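Local coordinates for lambda phage protein with carbohydrate-binding module (Shewanella oneidensis, PDB 2A5Z), which is of unknown function but binds magnesium and has a jelly-roll fold with a carbohydrate-binding module, consistent with a role in sugar recognition, at residues E115-V120 against K252-A257; D48-Y53 against L248-A253; M107-F112 against A226-K231; I44-F49 against S256-K261. All coordinates share one frame; numbering follows the deposited sequence.

Interaction 1: residues E115-V120 against K252-A257; sequences ESELEV and KAKVSA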
loop_
_atom_site.group_PDB
_atom_site.type_symbol
_atom_site.label_atom_id
_atom_site.label_comp_id
_atom_site.label_asym_id
_atom_site.label_seq_id
_atom_site.Cartn_x
_atom_site.Cartn_y
_atom_site.Cartn_z
ATOM N N GLU C 115 -23.486 14.272 -0.067
ATOM C CA GLU C 115 -23.624 14.393 1.385
ATOM C C GLU C 115 -22.328 14.076 2.166
ATOM O O GLU C 115 -22.239 14.354 3.362
ATOM C CB GLU C 115 -24.802 13.543 1.893
ATOM C CG GLU C 115 -24.595 12.047 1.768
ATOM C CD GLU C 115 -25.110 11.448 0.450
ATOM O OE1 GLU C 115 -25.099 10.195 0.359
ATOM O OE2 GLU C 115 -25.534 12.196 -0.470
ATOM N N SER C 116 -21.331 13.512 1.485
ATOM C CA SER C 116 -20.021 13.245 2.089
ATOM C C SER C 116 -19.191 14.519 2.288
ATOM O O SER C 116 -18.249 14.532 3.092
ATOM C CB SER C 116 -19.223 12.251 1.239
ATOM O OG SER C 116 -18.784 12.840 0.024
ATOM N N GLU C 117 -19.541 15.572 1.539
ATOM C CA GLU C 117 -18.847 16.870 1.594
ATOM C C GLU C 117 -17.332 16.691 1.530
ATOM O O GLU C 117 -16.580 17.261 2.330
ATOM C CB GLU C 117 -19.232 17.659 2.843
ATOM C CG GLU C 117 -20.716 17.922 2.977
ATOM C CD GLU C 117 -21.043 18.811 4.163
ATOM O OE1 GLU C 117 -21.675 18.326 5.124
ATOM O OE2 GLU C 117 -20.664 19.995 4.136
ATOM N N LEU C 118 -16.905 15.884 0.565
ATOM C CA LEU C 118 -15.498 15.614 0.314
ATOM C C LEU C 118 -14.696 16.907 0.191
ATOM O O LEU C 118 -15.126 17.876 -0.454
ATOM C CB LEU C 118 -15.345 14.764 -0.957
ATOM C CG LEU C 118 -13.939 14.494 -1.511
ATOM C CD1 LEU C 118 -13.194 13.470 -0.671
ATOM C CD2 LEU C 118 -13.994 14.029 -2.961
ATOM N N GLU C 119 -13.536 16.901 0.831
ATOM C CA GLU C 119 -12.571 17.976 0.736
ATOM C C GLU C 119 -11.276 17.409 0.170
ATOM O O GLU C 119 -10.750 16.418 0.678
ATOM C CB GLU C 119 -12.328 18.546 2.130
ATOM C CG GLU C 119 -11.760 19.928 2.156
ATOM C CD GLU C 119 -11.820 20.522 3.542
ATOM O OE1 GLU C 119 -12.933 20.615 4.109
ATOM O OE2 GLU C 119 -10.749 20.877 4.074
ATOM N N VAL C 120 -10.778 18.016 -0.898
ATOM C CA VAL C 120 -9.520 17.591 -1.502
ATOM C C VAL C 120 -8.529 18.753 -1.465
ATOM O O VAL C 120 -8.843 19.852 -1.922
ATOM C CB VAL C 120 -9.709 17.095 -2.962
ATOM C CG1 VAL C 120 -8.355 16.661 -3.579
ATOM C CG2 VAL C 120 -10.727 15.962 -3.028
ATOM N N LYS C 252 -10.506 14.056 2.439
ATOM C CA LYS C 252 -11.325 13.840 3.647
ATOM C C LYS C 252 -12.822 14.029 3.431
ATOM O O LYS C 252 -13.252 14.990 2.789
ATOM C CB LYS C 252 -10.846 14.663 4.851
ATOM C CG LYS C 252 -10.456 16.077 4.573
ATOM C CD LYS C 252 -9.862 16.718 5.843
ATOM C CE LYS C 252 -9.518 18.174 5.589
ATOM N NZ LYS C 252 -9.082 18.910 6.825
ATOM N N ALA C 253 -13.602 13.107 3.987
ATOM C CA ALA C 253 -15.046 13.072 3.774
ATOM C C ALA C 253 -15.775 12.469 4.968
ATOM O O ALA C 253 -15.165 11.787 5.798
ATOM C CB ALA C 253 -15.359 12.277 2.524
ATOM N N LYS C 254 -17.081 12.721 5.048
ATOM C CA LYS C 254 -17.941 12.051 6.015
ATOM C C LYS C 254 -18.625 10.888 5.309
ATOM O O LYS C 254 -19.159 11.062 4.215
ATOM C CB LYS C 254 -18.985 13.024 6.566
ATOM C CG LYS C 254 -18.389 14.177 7.363
ATOM C CD LYS C 254 -19.458 14.956 8.137
ATOM C CE LYS C 254 -19.719 16.347 7.541
ATOM N NZ LYS C 254 -20.547 17.158 8.498
ATOM N N VAL C 255 -18.599 9.700 5.915
ATOM C CA VAL C 255 -19.179 8.513 5.276
ATOM C C VAL C 255 -20.128 7.767 6.208
ATOM O O VAL C 255 -20.064 7.924 7.416
ATOM C CB VAL C 255 -18.097 7.522 4.741
ATOM C CG1 VAL C 255 -17.236 8.175 3.637
ATOM C CG2 VAL C 255 -17.234 6.968 5.877
ATOM N N SER C 256 -21.006 6.962 5.619
ATOM C CA SER C 256 -21.870 6.062 6.366
ATOM C C SER C 256 -21.253 4.681 6.260
ATOM O O SER C 256 -21.254 4.065 5.189
ATOM C CB SER C 256 -23.292 6.079 5.794
ATOM O OG SER C 256 -23.872 7.370 5.915
ATOM N N ALA C 257 -20.683 4.215 7.362
ATOM C CA ALA C 257 -20.003 2.925 7.371
ATOM C C ALA C 257 -20.163 2.214 8.708
ATOM O O ALA C 257 -19.260 1.506 9.152
ATOM C CB ALA C 257 -18.528 3.097 7.018
HETATM O O HOH W 1 -15.178 16.805 4.865
HETATM O O HOH W 2 -8.625 21.362 5.552
#

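Interaction 2: residues D48-Y53 against L248-A253; sequences DFYASY and LIEFKA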
loop_
_atom_site.group_PDB
_atom_site.type_symbol
_atom_site.label_atom_id
_atom_site.label_comp_id
_atom_site.label_asym_id
_atom_site.label_seq_id
_atom_site.Cartn_x
_atom_site.Cartn_y
_atom_site.Cartn_z
ATOM N N ASP C 48 -15.815 8.549 9.203
ATOM C CA ASP C 48 -14.863 9.483 8.615
ATOM C C ASP C 48 -13.997 8.748 7.604
ATOM O O ASP C 48 -13.694 7.567 7.786
ATOM C CB ASP C 48 -13.988 10.115 9.704
ATOM C CG ASP C 48 -14.799 10.874 10.746
ATOM O OD1 ASP C 48 -15.156 12.047 10.492
ATOM O OD2 ASP C 48 -15.072 10.302 11.831
ATOM N N PHE C 49 -13.634 9.423 6.518
ATOM C CA PHE C 49 -12.654 8.874 5.601
ATOM C C PHE C 49 -11.484 9.830 5.460
ATOM O O PHE C 49 -11.684 11.030 5.306
ATOM C CB PHE C 49 -13.250 8.579 4.218
ATOM C CG PHE C 49 -12.229 8.094 3.222
ATOM C CD1 PHE C 49 -11.938 6.738 3.111
ATOM C CD2 PHE C 49 -11.535 9.000 2.416
ATOM C CE1 PHE C 49 -10.982 6.283 2.205
ATOM C CE2 PHE C 49 -10.575 8.556 1.512
ATOM C CZ PHE C 49 -10.297 7.193 1.407
ATOM N N TYR C 50 -10.272 9.280 5.505
ATOM C CA TYR C 50 -9.059 10.045 5.267
ATOM C C TYR C 50 -8.070 9.265 4.398
ATOM O O TYR C 50 -7.874 8.069 4.603
ATOM C CB TYR C 50 -8.387 10.427 6.596
ATOM C CG TYR C 50 -7.281 11.426 6.395
ATOM C CD1 TYR C 50 -7.553 12.796 6.393
ATOM C CD2 TYR C 50 -5.970 11.010 6.163
ATOM C CE1 TYR C 50 -6.539 13.731 6.184
ATOM C CE2 TYR C 50 -4.948 11.942 5.940
ATOM C CZ TYR C 50 -5.246 13.290 5.952
ATOM O OH TYR C 50 -4.254 14.210 5.747
ATOM N N ALA C 51 -7.458 9.952 3.434
ATOM C CA ALA C 51 -6.345 9.402 2.659
ATOM C C ALA C 51 -5.418 10.530 2.210
ATOM O O ALA C 51 -5.874 11.633 1.916
ATOM C CB ALA C 51 -6.846 8.612 1.448
ATOM N N SER C 52 -4.119 10.260 2.183
ATOM C CA SER C 52 -3.159 11.235 1.683
ATOM C C SER C 52 -1.950 10.531 1.091
ATOM O O SER C 52 -1.635 9.400 1.465
ATOM C CB SER C 52 -2.729 12.192 2.797
ATOM O OG SER C 52 -1.928 11.520 3.743
ATOM N N TYR C 53 -1.293 11.193 0.150
ATOM C CA TYR C 53 -0.037 10.691 -0.386
ATOM C C TYR C 53 0.940 11.848 -0.617
ATOM O O TYR C 53 0.552 12.901 -1.109
ATOM C CB TYR C 53 -0.257 9.842 -1.646
ATOM C CG TYR C 53 1.039 9.280 -2.189
ATOM C CD1 TYR C 53 1.873 8.498 -1.379
ATOM C CD2 TYR C 53 1.453 9.563 -3.493
ATOM C CE1 TYR C 53 3.079 8.004 -1.858
ATOM C CE2 TYR C 53 2.654 9.068 -3.981
ATOM C CZ TYR C 53 3.455 8.289 -3.152
ATOM O OH TYR C 53 4.643 7.812 -3.621
ATOM N N LEU C 248 1.832 16.799 -2.681
ATOM C CA LEU C 248 0.963 16.247 -1.656
ATOM C C LEU C 248 -0.498 16.386 -2.058
ATOM O O LEU C 248 -0.909 17.427 -2.578
ATOM C CB LEU C 248 1.226 16.987 -0.330
ATOM C CG LEU C 248 0.394 16.788 0.942
ATOM C CD1 LEU C 248 0.370 15.335 1.361
ATOM C CD2 LEU C 248 0.958 17.648 2.064
ATOM N N ILE C 249 -1.269 15.330 -1.814
ATOM C CA ILE C 249 -2.716 15.366 -1.980
ATOM C C ILE C 249 -3.363 14.779 -0.725
ATOM O O ILE C 249 -2.811 13.866 -0.120
ATOM C CB ILE C 249 -3.175 14.635 -3.292
ATOM C CG1 ILE C 249 -4.659 14.907 -3.590
ATOM C CG2 ILE C 249 -2.829 13.130 -3.264
ATOM C CD1 ILE C 249 -5.094 14.536 -5.013
ATOM N N GLU C 250 -4.511 15.323 -0.331
ATOM C CA GLU C 250 -5.256 14.847 0.837
ATOM C C GLU C 250 -6.746 14.747 0.503
ATOM O O GLU C 250 -7.300 15.649 -0.117
ATOM C CB GLU C 250 -5.030 15.794 2.022
ATOM C CG GLU C 250 -5.904 15.514 3.238
ATOM C CD GLU C 250 -5.883 16.658 4.255
ATOM O OE1 GLU C 250 -5.153 16.554 5.266
ATOM O OE2 GLU C 250 -6.592 17.664 4.036
ATOM N N PHE C 251 -7.374 13.642 0.912
ATOM C CA PHE C 251 -8.823 13.425 0.785
ATOM C C PHE C 251 -9.450 13.291 2.174
ATOM O O PHE C 251 -8.980 12.487 2.987
ATOM C CB PHE C 251 -9.118 12.132 0.009
ATOM C CG PHE C 251 -8.808 12.209 -1.459
ATOM C CD1 PHE C 251 -9.818 12.426 -2.381
ATOM C CD2 PHE C 251 -7.506 12.050 -1.920
ATOM C CE1 PHE C 251 -9.535 12.492 -3.752
ATOM C CE2 PHE C 251 -7.203 12.121 -3.286
ATOM C CZ PHE C 251 -8.220 12.348 -4.199
ATOM N N LYS C 252 -10.506 14.056 2.439
ATOM C CA LYS C 252 -11.325 13.840 3.647
ATOM C C LYS C 252 -12.822 14.029 3.431
ATOM O O LYS C 252 -13.252 14.990 2.789
ATOM C CB LYS C 252 -10.846 14.663 4.851
ATOM C CG LYS C 252 -10.456 16.077 4.573
ATOM C CD LYS C 252 -9.862 16.718 5.843
ATOM C CE LYS C 252 -9.518 18.174 5.589
ATOM N NZ LYS C 252 -9.082 18.910 6.825
ATOM N N ALA C 253 -13.602 13.107 3.987
ATOM C CA ALA C 253 -15.046 13.072 3.774
ATOM C C ALA C 253 -15.775 12.469 4.968
ATOM O O ALA C 253 -15.165 11.787 5.798
ATOM C CB ALA C 253 -15.359 12.277 2.524
HETATM O O HOH W 3 -14.196 13.729 8.435
#

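Interaction 3: residues M107-F112 against A226-K231; sequences MLMAIF and AHIGFK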
loop_
_atom_site.group_PDB
_atom_site.type_symbol
_atom_site.label_atom_id
_atom_site.label_comp_id
_atom_site.label_asym_id
_atom_site.label_seq_id
_atom_site.Cartn_x
_atom_site.Cartn_y
_atom_site.Cartn_z
HETATM N N MSE C 107 -9.397 9.595 -6.699
HETATM C CA MSE C 107 -10.277 8.529 -6.188
HETATM C C MSE C 107 -11.590 8.495 -6.984
HETATM O O MSE C 107 -11.912 9.445 -7.717
HETATM C CB MSE C 107 -10.541 8.708 -4.677
HETATM C CG MSE C 107 -9.292 8.483 -3.770
HETATM SE SE MSE C 107 -9.611 8.403 -1.992
HETATM C CE MSE C 107 -10.329 6.757 -1.887
ATOM N N LEU C 108 -12.339 7.402 -6.849
ATOM C CA LEU C 108 -13.650 7.258 -7.493
ATOM C C LEU C 108 -14.701 8.150 -6.832
ATOM O O LEU C 108 -14.691 8.337 -5.611
ATOM C CB LEU C 108 -14.121 5.795 -7.444
ATOM C CG LEU C 108 -13.300 4.769 -8.226
ATOM C CD1 LEU C 108 -13.532 3.345 -7.689
ATOM C CD2 LEU C 108 -13.561 4.852 -9.738
HETATM N N MSE C 109 -15.623 8.674 -7.640
HETATM C CA MSE C 109 -16.676 9.567 -7.135
HETATM C C MSE C 109 -17.813 8.833 -6.426
HETATM O O MSE C 109 -18.456 9.406 -5.531
HETATM C CB MSE C 109 -17.210 10.456 -8.268
HETATM C CG MSE C 109 -16.092 11.278 -8.955
HETATM SE SE MSE C 109 -16.613 12.553 -10.130
HETATM C CE MSE C 109 -17.420 13.659 -8.969
ATOM N N ALA C 110 -18.043 7.572 -6.801
ATOM C CA ALA C 110 -19.151 6.770 -6.252
ATOM C C ALA C 110 -19.150 6.685 -4.729
ATOM O O ALA C 110 -20.204 6.612 -4.100
ATOM C CB ALA C 110 -19.146 5.361 -6.854
ATOM N N ILE C 111 -17.954 6.703 -4.148
ATOM C CA ILE C 111 -17.797 6.579 -2.705
ATOM C C ILE C 111 -17.882 7.927 -1.984
ATOM O O ILE C 111 -17.880 7.982 -0.755
ATOM C CB ILE C 111 -16.474 5.837 -2.338
ATOM C CG1 ILE C 111 -15.253 6.622 -2.822
ATOM C CG2 ILE C 111 -16.487 4.397 -2.898
ATOM C CD1 ILE C 111 -13.939 6.167 -2.204
ATOM N N PHE C 112 -17.937 9.013 -2.755
ATOM C CA PHE C 112 -18.068 10.354 -2.186
ATOM C C PHE C 112 -19.326 11.023 -2.758
ATOM O O PHE C 112 -19.235 11.913 -3.603
ATOM C CB PHE C 112 -16.818 11.209 -2.460
ATOM C CG PHE C 112 -15.537 10.641 -1.884
ATOM C CD1 PHE C 112 -15.400 10.428 -0.511
ATOM C CD2 PHE C 112 -14.464 10.332 -2.719
ATOM C CE1 PHE C 112 -14.219 9.898 0.023
ATOM C CE2 PHE C 112 -13.278 9.817 -2.197
ATOM C CZ PHE C 112 -13.153 9.597 -0.827
ATOM N N ALA C 226 -14.506 8.329 -14.667
ATOM C CA ALA C 226 -14.108 9.574 -14.021
ATOM C C ALA C 226 -13.325 9.311 -12.731
ATOM O O ALA C 226 -13.326 8.197 -12.217
ATOM C CB ALA C 226 -15.330 10.440 -13.748
ATOM N N HIS C 227 -12.638 10.344 -12.244
ATOM C CA HIS C 227 -12.000 10.341 -10.932
ATOM C C HIS C 227 -12.088 11.753 -10.370
ATOM O O HIS C 227 -12.355 12.698 -11.118
ATOM C CB HIS C 227 -10.528 9.932 -11.044
ATOM C CG HIS C 227 -10.240 8.527 -10.615
ATOM N ND1 HIS C 227 -10.987 7.445 -11.033
ATOM C CD2 HIS C 227 -9.257 8.021 -9.829
ATOM C CE1 HIS C 227 -10.485 6.338 -10.516
ATOM N NE2 HIS C 227 -9.438 6.659 -9.779
ATOM N N ILE C 228 -11.872 11.894 -9.065
ATOM C CA ILE C 228 -11.793 13.210 -8.422
ATOM C C ILE C 228 -10.436 13.379 -7.716
ATOM O O ILE C 228 -9.987 12.484 -7.004
ATOM C CB ILE C 228 -13.036 13.500 -7.487
ATOM C CG1 ILE C 228 -12.995 14.930 -6.924
ATOM C CG2 ILE C 228 -13.224 12.408 -6.390
ATOM C CD1 ILE C 228 -14.361 15.458 -6.467
ATOM N N GLY C 229 -9.768 14.507 -7.961
ATOM C CA GLY C 229 -8.451 14.750 -7.386
ATOM C C GLY C 229 -7.615 15.736 -8.188
ATOM O O GLY C 229 -8.050 16.855 -8.456
ATOM N N PHE C 230 -6.418 15.305 -8.574
ATOM C CA PHE C 230 -5.479 16.122 -9.342
ATOM C C PHE C 230 -5.180 15.438 -10.666
ATOM O O PHE C 230 -4.871 14.243 -10.697
ATOM C CB PHE C 230 -4.179 16.314 -8.539
ATOM C CG PHE C 230 -3.007 16.835 -9.349
ATOM C CD1 PHE C 230 -2.821 18.199 -9.537
ATOM C CD2 PHE C 230 -2.076 15.951 -9.903
ATOM C CE1 PHE C 230 -1.729 18.682 -10.273
ATOM C CE2 PHE C 230 -0.971 16.432 -10.644
ATOM C CZ PHE C 230 -0.805 17.801 -10.821
ATOM N N LYS C 231 -5.276 16.193 -11.756
ATOM C CA LYS C 231 -4.893 15.681 -13.061
ATOM C C LYS C 231 -4.152 16.759 -13.839
ATOM O O LYS C 231 -4.639 17.880 -13.960
ATOM C CB LYS C 231 -6.123 15.212 -13.849
ATOM C CG LYS C 231 -5.789 14.488 -15.154
ATOM C CD LYS C 231 -7.043 14.133 -15.931
ATOM C CE LYS C 231 -6.682 13.443 -17.226
ATOM N NZ LYS C 231 -7.813 13.383 -18.186
#

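Interaction 4: residues I44-F49 against S256-K261; sequences IATSDF and SATRAK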
loop_
_atom_site.group_PDB
_atom_site.type_symbol
_atom_site.label_atom_id
_atom_site.label_comp_id
_atom_site.label_asym_id
_atom_site.label_seq_id
_atom_site.Cartn_x
_atom_site.Cartn_y
_atom_site.Cartn_z
ATOM N N ILE C 44 -10.578 0.320 7.707
ATOM C CA ILE C 44 -11.984 0.001 7.937
ATOM C C ILE C 44 -12.715 1.263 8.417
ATOM O O ILE C 44 -12.374 1.839 9.449
ATOM C CB ILE C 44 -12.159 -1.222 8.891
ATOM C CG1 ILE C 44 -13.638 -1.467 9.209
ATOM C CG2 ILE C 44 -11.348 -1.033 10.159
ATOM C CD1 ILE C 44 -13.877 -2.626 10.170
ATOM N N ALA C 45 -13.704 1.698 7.642
ATOM C CA ALA C 45 -14.392 2.957 7.906
ATOM C C ALA C 45 -15.537 2.824 8.918
ATOM O O ALA C 45 -16.144 1.748 9.053
ATOM C CB ALA C 45 -14.900 3.555 6.597
ATOM N N THR C 46 -15.814 3.917 9.632
ATOM C CA THR C 46 -17.021 4.030 10.467
ATOM C C THR C 46 -17.847 5.262 10.068
ATOM O O THR C 46 -18.994 5.130 9.644
ATOM C CB THR C 46 -16.699 4.023 11.986
ATOM O OG1 THR C 46 -16.179 2.739 12.352
ATOM C CG2 THR C 46 -17.958 4.272 12.815
ATOM N N SER C 47 -17.267 6.454 10.182
ATOM C CA SER C 47 -17.996 7.670 9.796
ATOM C C SER C 47 -17.129 8.738 9.132
ATOM O O SER C 47 -17.643 9.707 8.559
ATOM C CB SER C 47 -18.747 8.247 10.998
ATOM O OG SER C 47 -17.836 8.619 12.010
ATOM N N ASP C 48 -15.815 8.549 9.203
ATOM C CA ASP C 48 -14.863 9.483 8.615
ATOM C C ASP C 48 -13.997 8.748 7.604
ATOM O O ASP C 48 -13.694 7.567 7.786
ATOM C CB ASP C 48 -13.988 10.115 9.704
ATOM C CG ASP C 48 -14.799 10.874 10.746
ATOM O OD1 ASP C 48 -15.156 12.047 10.492
ATOM O OD2 ASP C 48 -15.072 10.302 11.831
ATOM N N PHE C 49 -13.634 9.423 6.518
ATOM C CA PHE C 49 -12.654 8.874 5.601
ATOM C C PHE C 49 -11.484 9.830 5.460
ATOM O O PHE C 49 -11.684 11.030 5.306
ATOM C CB PHE C 49 -13.250 8.579 4.218
ATOM C CG PHE C 49 -12.229 8.094 3.222
ATOM C CD1 PHE C 49 -11.938 6.738 3.111
ATOM C CD2 PHE C 49 -11.535 9.000 2.416
ATOM C CE1 PHE C 49 -10.982 6.283 2.205
ATOM C CE2 PHE C 49 -10.575 8.556 1.512
ATOM C CZ PHE C 49 -10.297 7.193 1.407
ATOM N N SER C 256 -21.006 6.962 5.619
ATOM C CA SER C 256 -21.870 6.062 6.366
ATOM C C SER C 256 -21.253 4.681 6.260
ATOM O O SER C 256 -21.254 4.065 5.189
ATOM C CB SER C 256 -23.292 6.079 5.794
ATOM O OG SER C 256 -23.872 7.370 5.915
ATOM N N ALA C 257 -20.683 4.215 7.362
ATOM C CA ALA C 257 -20.003 2.925 7.371
ATOM C C ALA C 257 -20.163 2.214 8.708
ATOM O O ALA C 257 -19.260 1.506 9.152
ATOM C CB ALA C 257 -18.528 3.097 7.018
ATOM N N THR C 258 -21.319 2.409 9.341
ATOM C CA THR C 258 -21.636 1.735 10.596
ATOM C C THR C 258 -22.175 0.339 10.329
ATOM O O THR C 258 -23.282 0.160 9.815
ATOM C CB THR C 258 -22.620 2.540 11.463
ATOM O OG1 THR C 258 -22.016 3.789 11.835
ATOM C CG2 THR C 258 -22.989 1.756 12.726
ATOM N N ARG C 259 -21.363 -0.648 10.685
ATOM C CA ARG C 259 -21.693 -2.049 10.459
ATOM C C ARG C 259 -21.722 -2.813 11.766
ATOM O O ARG C 259 -21.070 -2.420 12.733
ATOM C CB ARG C 259 -20.699 -2.666 9.479
ATOM C CG ARG C 259 -20.998 -2.245 8.059
ATOM C CD ARG C 259 -19.812 -2.323 7.197
ATOM N NE ARG C 259 -18.814 -1.297 7.505
ATOM C CZ ARG C 259 -17.895 -0.895 6.639
ATOM N NH1 ARG C 259 -17.880 -1.415 5.420
ATOM N NH2 ARG C 259 -17.005 0.023 6.976
ATOM N N ALA C 260 -22.494 -3.897 11.784
ATOM C CA ALA C 260 -22.619 -4.744 12.956
ATOM C C ALA C 260 -21.276 -5.380 13.289
ATOM O O ALA C 260 -20.584 -5.883 12.407
ATOM C CB ALA C 260 -23.675 -5.821 12.721
ATOM N N LYS C 261 -20.912 -5.344 14.566
ATOM C CA LYS C 261 -19.709 -6.026 15.035
ATOM C C LYS C 261 -20.073 -7.425 15.529
ATOM O O LYS C 261 -21.100 -7.604 16.193
ATOM C CB LYS C 261 -19.020 -5.218 16.135
ATOM C CG LYS C 261 -18.716 -3.778 15.737
ATOM C CD LYS C 261 -17.358 -3.337 16.273
ATOM C CE LYS C 261 -17.110 -1.855 16.018
ATOM N NZ LYS C 261 -17.829 -1.008 17.027
HETATM O O HOH W 4 -22.002 5.846 10.027
#

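Interaction 1: residues E115-V120 against K252-A257
K252 and E119 form an antiparallel hydrogen-bonded pair in the six-stranded sheet of the jelly roll, where strand 119-125 begins beside the end of strand 245-254. E119 N donates to K252 O at 2.8 Å, and K252 N returns a bond to E119 O at 3.0 Å. Their side chains leave the same face of the sheet and run side by side. E119 swings CG opposite its own N (chi1 -159°), and both chains are extended beyond CG, which lays E119 OE2 3.3 Å from K252 CE. The direct salt bridge to K252 NZ is long, but a water closes the gap by accepting from NZ and donating to OE2. K190 and K188 of strand 184-191 are further, weak ion partners of this carboxylate. A253 comes next, on the buried side; its small methyl fits where L118 CD1 approaches its CB to 4.0 Å and F112 also packs. K254 then binds back, its N meeting a lone pair of S116 O in the carbonyl plane at 2.9 Å. Between the bonds to S116 and E119 the first segment has one residue more than its partner, and E117 takes it up with left-handed backbone angles. S116 OG turns back to P113 O. At the surface, K254 bends at chi3 (-109°) to follow the glutamate beside it, forming a long salt bridge of 3.7 Å between E117 OE1 and K254 NZ.

Interaction 2: residues D48-Y53 against L248-A253
Y50 OH donates to E250 OE1 at 2.6 Å, meeting the lone pair that faces away from the other carboxylate oxygen. OE1 lies at the edge of the tyrosine ring and in its plane, while the carboxylate itself is turned 70° from that plane. E250 CG lies 3.5 Å from Y50 CE1, so the aliphatic stem of the glutamate lies against the CE1 and hydroxyl end of the ring. With chi1 at -169°, Y50 lays its ring across strand 248-253; K252 CB lies 4.1 Å from Y50 CD1. Beneath these side chains runs a regular antiparallel ladder: F49 with A253, A51 with F251 and Y53 with I249 are hydrogen-bonded pairs, and F251 N to A51 O, at 2.7 Å, is the shortest of their six bonds. S52 and E250 form a non-hydrogen-bonded pair, where the small serine brings its CB 3.4 Å from I249 O. On the opposite, apolar face F49 presents its ring edge to F251, CE2 lying 4.1 Å from CB, and meets F112 edge-to-face. I44 of the third subunit packs over Y50, S52, L248 and E250, while L248 adjoins the magnesium ligands D54 and D247. With K252 NZ only a distant ion partner of E250, the nearer stabilisation of the carboxylate comes from the tyrosine hydroxyl, a short bond that probably favours the ionised form in a partly covered place.

Interaction 3: residues M107-F112 against A226-K231
The H227 ring lies over the peptide between M107 and L108: M107 O sits 3.4 Å above the ring plane toward its rim, and L108 N 4.1 Å above its centre. Both ring nitrogens are engaged, ND1 donating to A226 O at 2.7 Å and NE2 bonding S69 OG, which fixes the rotation of the imidazole. L108 crosses obliquely, with CD2 3.5 Å from H227 CE1. Alongside, the two chains make a single antiparallel hydrogen-bonded pair, M107 N to I228 O at 3.0 Å and I228 N to M107 O at 2.8 Å. I228 suits this place because its beta branch reaches M109 where the first chain turns off: CG2 packs 4.0 Å from M109 CG. M109, like M107 a selenomethionine in this crystal, keeps SE anti to CA (chi2 -171°), which carries SE to 4.4 Å from A226 CB. The turn itself is of type I, running from M109 to F112, and R220 grips the carbonyl oxygens of both those residues. F112 packs its ring against I228 CG2, with M107 CB at its edge. G229 has backbone angles that only glycine tolerates readily, and there the chain turns a corner between sheet segments. H58 of the second subunit meets H227 edge-to-face. Strand 226-228 thus joins the end of strand 102-107 on one flank and strand 140-142 on the other; past the corner, strand 230-234 pairs with 102-107 again, while M107 packs on F251 of strand 245-254.

Interaction 4: residues I44-F49 against S256-K261
A45 O receives R259 NH2 at 2.8 Å, the shortest bond between these two loops. The oxygen lies at the edge of the guanidinium and in its plane, although the nitrogen stands 33° out of the carbonyl plane and the N-H points somewhat wide at 143°. R259 reaches it by bending at chi3 (-71°), a fold that also brings NE within a weak bond, 3.3 Å, of A257 O. The two carbonyls are themselves close, A45 O to A257 O being 3.1 Å with no proton between them, so an arginine holding both probably eases their repulsion. Alanines suit such a tight crossing: A45 CB and A257 CB touch at 3.7 Å, and the methyl of A257 points into the other segment. T46 O has a weak bond from A257 N at 3.0 Å and accepts from a water at 3.1 Å. That water is also bonded to T258 OG1 at 2.7 Å, which ties the threonine hydroxyl to the opposite backbone. R259 meets a second subunit as well, with salt bridges to D54 and D247 of that neighbour; the same two positions are magnesium ligands, and a bound magnesium lies about 4 Å from the arginine side chain. The contact sits at the periphery of the chain, joining the approach to strand 48-53 to the tail that follows strand 245-254, with A45 and R259 packed on F88 and N86 of the second subunit.

In the fold
From the N terminus, the loop 44-47 leads into strand 48-53, and both meet residues from the far end of the chain. Interaction 4 closes the outer loop on the C-terminal tail, and interaction 2 closes a slightly shorter one on strand 245-254. Nested within both is interaction 3, which joins the turn after strand 102-107 to the corner at 226-231. Interaction 1 begins just beyond that turn and ends on the final strand, so it crosses interaction 3. Interactions 1 and 2 flank strand 245-254 in the six-stranded sheet, sharing K252 and A253. M107, at the end of strand 102-107, and F112 in the turn that follows pack against F49, F251 and A253 of the six-stranded sheet.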